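Local atomic coordinates of hemolysin activator protein CdiB (Acinetobacter baumannii ACICU, PDB entry 6WIL), a protein that probably secretes a partner toxin of the CdiA type across the outer membrane in contact-dependent growth inhibition, as a two-partner secretion transporter of the Omp85 superfamily. Residues N492-W503 against Y515-Y526. Numbering follows the deposited sequence.
Sequences NTQFYMAVDQGW and YLLGSVLGLRTY. With C8E ((hydroxyethyloxy)tri(ethyloxy)octane), chain D.
Between Y496 and R524 an aromatic ring and a guanidinium lie almost flat on each other, their planes 19° apart and R524 CZ 3.7 Å from the centroid of the Y496 ring, a geometry that is both a stack and a cation-pi contact. The opposite face of the ring rests on G522, whose CA makes a CH-pi contact. Y496 reaches this place because its CG stands between the backbone N and the carbonyl carbon (chi1 70°), which lays the ring over the neighbouring strand. V520 CG1 adds an apolar touch, 3.7 Å from Y496 CE1. At the guanidinium edge, Q494 OE1 accepts a weak bond from R524 NH1 at 3.3 Å. Second-shell acids hold the pair: D533 hydrogen-bonds to Y496 OH, while E483, in a salt bridge with R524 NH2, and D533, in a long, weak ion pair, probably offset the charge.

Alternating side chains give such a barrel pair a more polar inner face and a more apolar outer one. Here the outer face is apolar in its middle part, with F495 against L523, M497, present as selenomethionine, against L521 and V499 against L517; its place on the surface is consistent with lipid contact. Among them S519 OG bonds to A498 O at 3.0 Å from the face opposite V520 N. Toward W503, Y515 OH gives a very short bond of 2.5 Å to Q501 OE1, which lies in the tyrosine ring plane. W503 meets the Y515 ring obliquely and carries the detergent C8E over one face.

All this hangs on antiparallel pairing, exemplified by Y496 N to G522 O at 2.9 Å, the segment axes 4.5 Å apart at closest approach. On the Y496 face, D500 OD2 forms a salt bridge with R464 of the VRGF motif, consistent with the loop folded into the barrel in Omp85 transporters. In this 16-stranded barrel each hairpin strand pairs on its outer edge with another, 493-505 with 476-487, which carries E483, and 515-526 with 530-541, which carries D533.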
loop_
_atom_site.group_PDB
_atom_site.type_symbol
_atom_site.label_atom_id
_atom_site.label_comp_id
_atom_site.label_asym_id
_atom_site.label_seq_id
_atom_site.Cartn_x
_atom_site.Cartn_y
_atom_site.Cartn_z
ATOM N N ASN A 492 -8.150 16.302 -19.381
ATOM C CA ASN A 492 -8.044 14.871 -19.075
ATOM C C ASN A 492 -6.942 14.183 -19.879
ATOM O O ASN A 492 -7.060 13.008 -20.237
ATOM C CB ASN A 492 -9.385 14.163 -19.283
ATOM C CG ASN A 492 -10.364 14.442 -18.165
ATOM O OD1 ASN A 492 -10.075 14.193 -16.994
ATOM N ND2 ASN A 492 -11.526 14.977 -18.518
ATOM N N THR A 493 -5.860 14.905 -20.153
ATOM C CA THR A 493 -4.729 14.385 -20.906
ATOM C C THR A 493 -3.443 14.827 -20.227
ATOM O O THR A 493 -3.415 15.823 -19.502
ATOM C CB THR A 493 -4.745 14.879 -22.358
ATOM O OG1 THR A 493 -6.096 14.958 -22.823
ATOM C CG2 THR A 493 -3.964 13.934 -23.259
ATOM N N GLN A 494 -2.370 14.077 -20.469
ATOM C CA GLN A 494 -1.077 14.451 -19.917
ATOM C C GLN A 494 0.038 13.790 -20.716
ATOM O O GLN A 494 -0.089 12.638 -21.140
ATOM C CB GLN A 494 -0.972 14.078 -18.429
ATOM C CG GLN A 494 -1.334 12.641 -18.089
ATOM C CD GLN A 494 -1.008 12.285 -16.646
ATOM O OE1 GLN A 494 -0.420 11.236 -16.371
ATOM N NE2 GLN A 494 -1.385 13.160 -15.719
ATOM N N PHE A 495 1.115 14.543 -20.935
ATOM C CA PHE A 495 2.347 14.018 -21.506
ATOM C C PHE A 495 3.277 13.575 -20.386
ATOM O O PHE A 495 3.222 14.101 -19.272
ATOM C CB PHE A 495 3.056 15.070 -22.363
ATOM C CG PHE A 495 2.166 15.743 -23.366
ATOM C CD1 PHE A 495 1.713 15.058 -24.480
ATOM C CD2 PHE A 495 1.799 17.070 -23.206
ATOM C CE1 PHE A 495 0.898 15.676 -25.408
ATOM C CE2 PHE A 495 0.985 17.696 -24.133
ATOM C CZ PHE A 495 0.534 16.997 -25.236
ATOM N N TYR A 496 4.139 12.607 -20.685
ATOM C CA TYR A 496 5.098 12.157 -19.687
ATOM C C TYR A 496 6.390 11.730 -20.362
ATOM O O TYR A 496 6.387 11.222 -21.488
ATOM C CB TYR A 496 4.542 11.011 -18.829
ATOM C CG TYR A 496 4.371 9.684 -19.542
ATOM C CD1 TYR A 496 5.399 8.745 -19.570
ATOM C CD2 TYR A 496 3.173 9.357 -20.163
ATOM C CE1 TYR A 496 5.240 7.528 -20.214
ATOM C CE2 TYR A 496 3.006 8.144 -20.807
ATOM C CZ TYR A 496 4.040 7.235 -20.830
ATOM O OH TYR A 496 3.865 6.030 -21.470
HETATM N N MSE A 497 7.497 11.954 -19.661
HETATM C CA MSE A 497 8.799 11.445 -20.072
HETATM C C MSE A 497 9.382 10.656 -18.906
HETATM O O MSE A 497 9.229 11.050 -17.750
HETATM C CB MSE A 497 9.739 12.579 -20.484
HETATM C CG MSE A 497 10.827 12.161 -21.463
HETATM SE SE MSE A 497 12.556 12.998 -21.104
HETATM C CE MSE A 497 11.986 14.854 -20.933
ATOM N N ALA A 498 10.037 9.537 -19.198
ATOM C CA ALA A 498 10.518 8.648 -18.154
ATOM C C ALA A 498 11.963 8.249 -18.415
ATOM O O ALA A 498 12.391 8.109 -19.564
ATOM C CB ALA A 498 9.642 7.393 -18.042
ATOM N N VAL A 499 12.710 8.074 -17.326
ATOM C CA VAL A 499 14.087 7.592 -17.359
ATOM C C VAL A 499 14.228 6.513 -16.293
ATOM O O VAL A 499 14.034 6.788 -15.102
ATOM C CB VAL A 499 15.108 8.717 -17.122
ATOM C CG1 VAL A 499 16.521 8.150 -17.118
ATOM C CG2 VAL A 499 14.967 9.805 -18.179
ATOM N N ASP A 500 14.566 5.297 -16.716
ATOM C CA ASP A 500 14.679 4.148 -15.830
ATOM C C ASP A 500 16.110 3.624 -15.821
ATOM O O ASP A 500 16.889 3.864 -16.747
ATOM C CB ASP A 500 13.725 3.022 -16.249
ATOM C CG ASP A 500 12.264 3.435 -16.187
ATOM O OD1 ASP A 500 11.974 4.583 -15.788
ATOM O OD2 ASP A 500 11.401 2.603 -16.535
ATOM N N GLN A 501 16.443 2.885 -14.762
ATOM C CA GLN A 501 17.780 2.342 -14.560
ATOM C C GLN A 501 17.680 1.014 -13.825
ATOM O O GLN A 501 16.933 0.897 -12.853
ATOM C CB GLN A 501 18.671 3.293 -13.751
ATOM C CG GLN A 501 19.030 4.586 -14.451
ATOM C CD GLN A 501 19.803 5.530 -13.553
ATOM O OE1 GLN A 501 21.031 5.465 -13.471
ATOM N NE2 GLN A 501 19.085 6.412 -12.869
ATOM N N GLY A 502 18.450 0.032 -14.276
ATOM C CA GLY A 502 18.510 -1.252 -13.607
ATOM C C GLY A 502 19.937 -1.653 -13.296
ATOM O O GLY A 502 20.880 -1.270 -13.988
ATOM N N TRP A 503 20.081 -2.442 -12.231
ATOM C CA TRP A 503 21.375 -2.942 -11.780
ATOM C C TRP A 503 21.236 -4.400 -11.378
ATOM O O TRP A 503 20.295 -4.756 -10.664
ATOM C CB TRP A 503 21.907 -2.146 -10.583
ATOM C CG TRP A 503 22.358 -0.762 -10.884
ATOM C CD1 TRP A 503 23.577 -0.385 -11.358
ATOM C CD2 TRP A 503 21.607 0.441 -10.701
ATOM N NE1 TRP A 503 23.632 0.979 -11.491
ATOM C CE2 TRP A 503 22.434 1.512 -11.096
ATOM C CE3 TRP A 503 20.315 0.719 -10.247
ATOM C CZ2 TRP A 503 22.011 2.838 -11.054
ATOM C CZ3 TRP A 503 19.897 2.036 -10.205
ATOM C CH2 TRP A 503 20.742 3.079 -10.606
ATOM N N TYR A 515 24.249 -3.129 -16.090
ATOM C CA TYR A 515 23.592 -1.831 -16.058
ATOM C C TYR A 515 22.746 -1.611 -17.303
ATOM O O TYR A 515 23.152 -1.956 -18.416
ATOM C CB TYR A 515 24.615 -0.700 -15.928
ATOM C CG TYR A 515 23.987 0.662 -15.777
ATOM C CD1 TYR A 515 23.492 1.082 -14.553
ATOM C CD2 TYR A 515 23.889 1.531 -16.857
ATOM C CE1 TYR A 515 22.917 2.328 -14.401
ATOM C CE2 TYR A 515 23.311 2.782 -16.716
ATOM C CZ TYR A 515 22.827 3.175 -15.483
ATOM O OH TYR A 515 22.251 4.415 -15.322
ATOM N N LEU A 516 21.568 -1.023 -17.101
ATOM C CA LEU A 516 20.673 -0.638 -18.181
ATOM C C LEU A 516 20.174 0.778 -17.937
ATOM O O LEU A 516 19.902 1.162 -16.796
ATOM C CB LEU A 516 19.478 -1.591 -18.299
ATOM C CG LEU A 516 19.732 -2.960 -18.930
ATOM C CD1 LEU A 516 18.472 -3.810 -18.909
ATOM C CD2 LEU A 516 20.261 -2.816 -20.347
ATOM N N LEU A 517 20.061 1.549 -19.015
ATOM C CA LEU A 517 19.504 2.895 -18.962
ATOM C C LEU A 517 18.599 3.077 -20.167
ATOM O O LEU A 517 19.068 3.042 -21.309
ATOM C CB LEU A 517 20.605 3.961 -18.952
ATOM C CG LEU A 517 20.120 5.411 -19.053
ATOM C CD1 LEU A 517 19.523 5.888 -17.743
ATOM C CD2 LEU A 517 21.236 6.339 -19.508
ATOM N N GLY A 518 17.306 3.255 -19.913
ATOM C CA GLY A 518 16.349 3.486 -20.977
ATOM C C GLY A 518 15.568 4.764 -20.763
ATOM O O GLY A 518 15.537 5.302 -19.651
ATOM N N SER A 519 14.937 5.270 -21.820
ATOM C CA SER A 519 14.133 6.476 -21.721
ATOM C C SER A 519 12.858 6.294 -22.529
ATOM O O SER A 519 12.839 5.584 -23.537
ATOM C CB SER A 519 14.899 7.713 -22.206
ATOM O OG SER A 519 14.218 8.901 -21.840
ATOM N N VAL A 520 11.792 6.948 -22.074
ATOM C CA VAL A 520 10.461 6.786 -22.647
ATOM C C VAL A 520 9.782 8.146 -22.717
ATOM O O VAL A 520 9.890 8.955 -21.790
ATOM C CB VAL A 520 9.620 5.784 -21.822
ATOM C CG1 VAL A 520 8.131 6.034 -22.002
ATOM C CG2 VAL A 520 9.965 4.363 -22.219
ATOM N N LEU A 521 9.094 8.402 -23.829
ATOM C CA LEU A 521 8.266 9.589 -24.002
ATOM C C LEU A 521 6.904 9.151 -24.520
ATOM O O LEU A 521 6.825 8.383 -25.484
ATOM C CB LEU A 521 8.917 10.581 -24.973
ATOM C CG LEU A 521 8.181 11.900 -25.218
ATOM C CD1 LEU A 521 8.209 12.778 -23.977
ATOM C CD2 LEU A 521 8.770 12.630 -26.414
ATOM N N GLY A 522 5.839 9.627 -23.881
ATOM C CA GLY A 522 4.517 9.195 -24.269
ATOM C C GLY A 522 3.426 10.103 -23.745
ATOM O O GLY A 522 3.691 11.173 -23.194
ATOM N N LEU A 523 2.184 9.652 -23.926
ATOM C CA LEU A 523 1.012 10.414 -23.518
ATOM C C LEU A 523 -0.072 9.461 -23.032
ATOM O O LEU A 523 -0.088 8.277 -23.377
ATOM C CB LEU A 523 0.470 11.282 -24.661
ATOM C CG LEU A 523 -0.324 10.569 -25.760
ATOM C CD1 LEU A 523 -1.104 11.582 -26.579
ATOM C CD2 LEU A 523 0.578 9.735 -26.665
ATOM N N ARG A 524 -0.983 10.001 -22.223
ATOM C CA ARG A 524 -2.110 9.259 -21.674
ATOM C C ARG A 524 -3.345 10.145 -21.695
ATOM O O ARG A 524 -3.258 11.353 -21.467
ATOM C CB ARG A 524 -1.848 8.799 -20.233
ATOM C CG ARG A 524 -0.545 8.050 -20.019
ATOM C CD ARG A 524 -0.096 8.192 -18.576
ATOM N NE ARG A 524 1.096 7.407 -18.282
ATOM C CZ ARG A 524 1.948 7.688 -17.303
ATOM N NH1 ARG A 524 1.748 8.749 -16.531
ATOM N NH2 ARG A 524 3.008 6.917 -17.104
ATOM N N THR A 525 -4.504 9.538 -21.953
ATOM C CA THR A 525 -5.745 10.300 -22.019
ATOM C C THR A 525 -6.924 9.428 -21.606
ATOM O O THR A 525 -6.902 8.204 -21.770
ATOM C CB THR A 525 -5.976 10.877 -23.425
ATOM O OG1 THR A 525 -7.172 11.667 -23.432
ATOM C CG2 THR A 525 -6.094 9.764 -24.456
ATOM N N TYR A 526 -7.955 10.077 -21.065
ATOM C CA TYR A 526 -9.168 9.416 -20.597
ATOM C C TYR A 526 -10.367 10.086 -21.254
ATOM O O TYR A 526 -10.614 11.277 -21.035
ATOM C CB TYR A 526 -9.275 9.485 -19.072
ATOM C CG TYR A 526 -10.392 8.652 -18.471
ATOM C CD1 TYR A 526 -11.678 9.164 -18.346
ATOM C CD2 TYR A 526 -10.157 7.358 -18.016
ATOM C CE1 TYR A 526 -12.700 8.409 -17.795
ATOM C CE2 TYR A 526 -11.173 6.595 -17.462
ATOM C CZ TYR A 526 -12.441 7.126 -17.355
ATOM O OH TYR A 526 -13.456 6.376 -16.804
HETATM C C1 C8E D . 17.747 -5.198 4.694
HETATM C C2 C8E D . 17.640 -5.544 3.209
HETATM C C3 C8E D . 16.402 -4.882 2.606
HETATM C C4 C8E D . 16.337 -5.188 1.112
HETATM C C5 C8E D . 17.456 -4.443 0.388
HETATM C C6 C8E D . 17.512 -4.918 -1.060
HETATM C C7 C8E D . 18.001 -3.777 -1.948
HETATM C C8 C8E D . 19.512 -3.883 -2.136
HETATM O O9 C8E D . 19.779 -4.036 -3.501
HETATM C C10 C8E D . 21.135 -4.171 -3.820
HETATM C C11 C8E D . 21.269 -4.601 -5.280
HETATM O O12 C8E D . 22.242 -3.819 -5.913
HETATM C C13 C8E D . 22.622 -4.287 -7.177
HETATM C C14 C8E D . 23.708 -3.383 -7.759
HETATM O O15 C8E D . 23.619 -2.100 -7.202
HETATM C C16 C8E D . 24.495 -1.170 -7.774
HETATM C C17 C8E D . 24.004 0.254 -7.506
HETATM O O18 C8E D . 24.075 0.544 -6.137
HETATM C C19 C8E D . 23.954 1.906 -5.836
HETATM C C20 C8E D . 22.761 2.134 -4.907
HETATM O O21 C8E D . 22.898 1.355 -3.751
#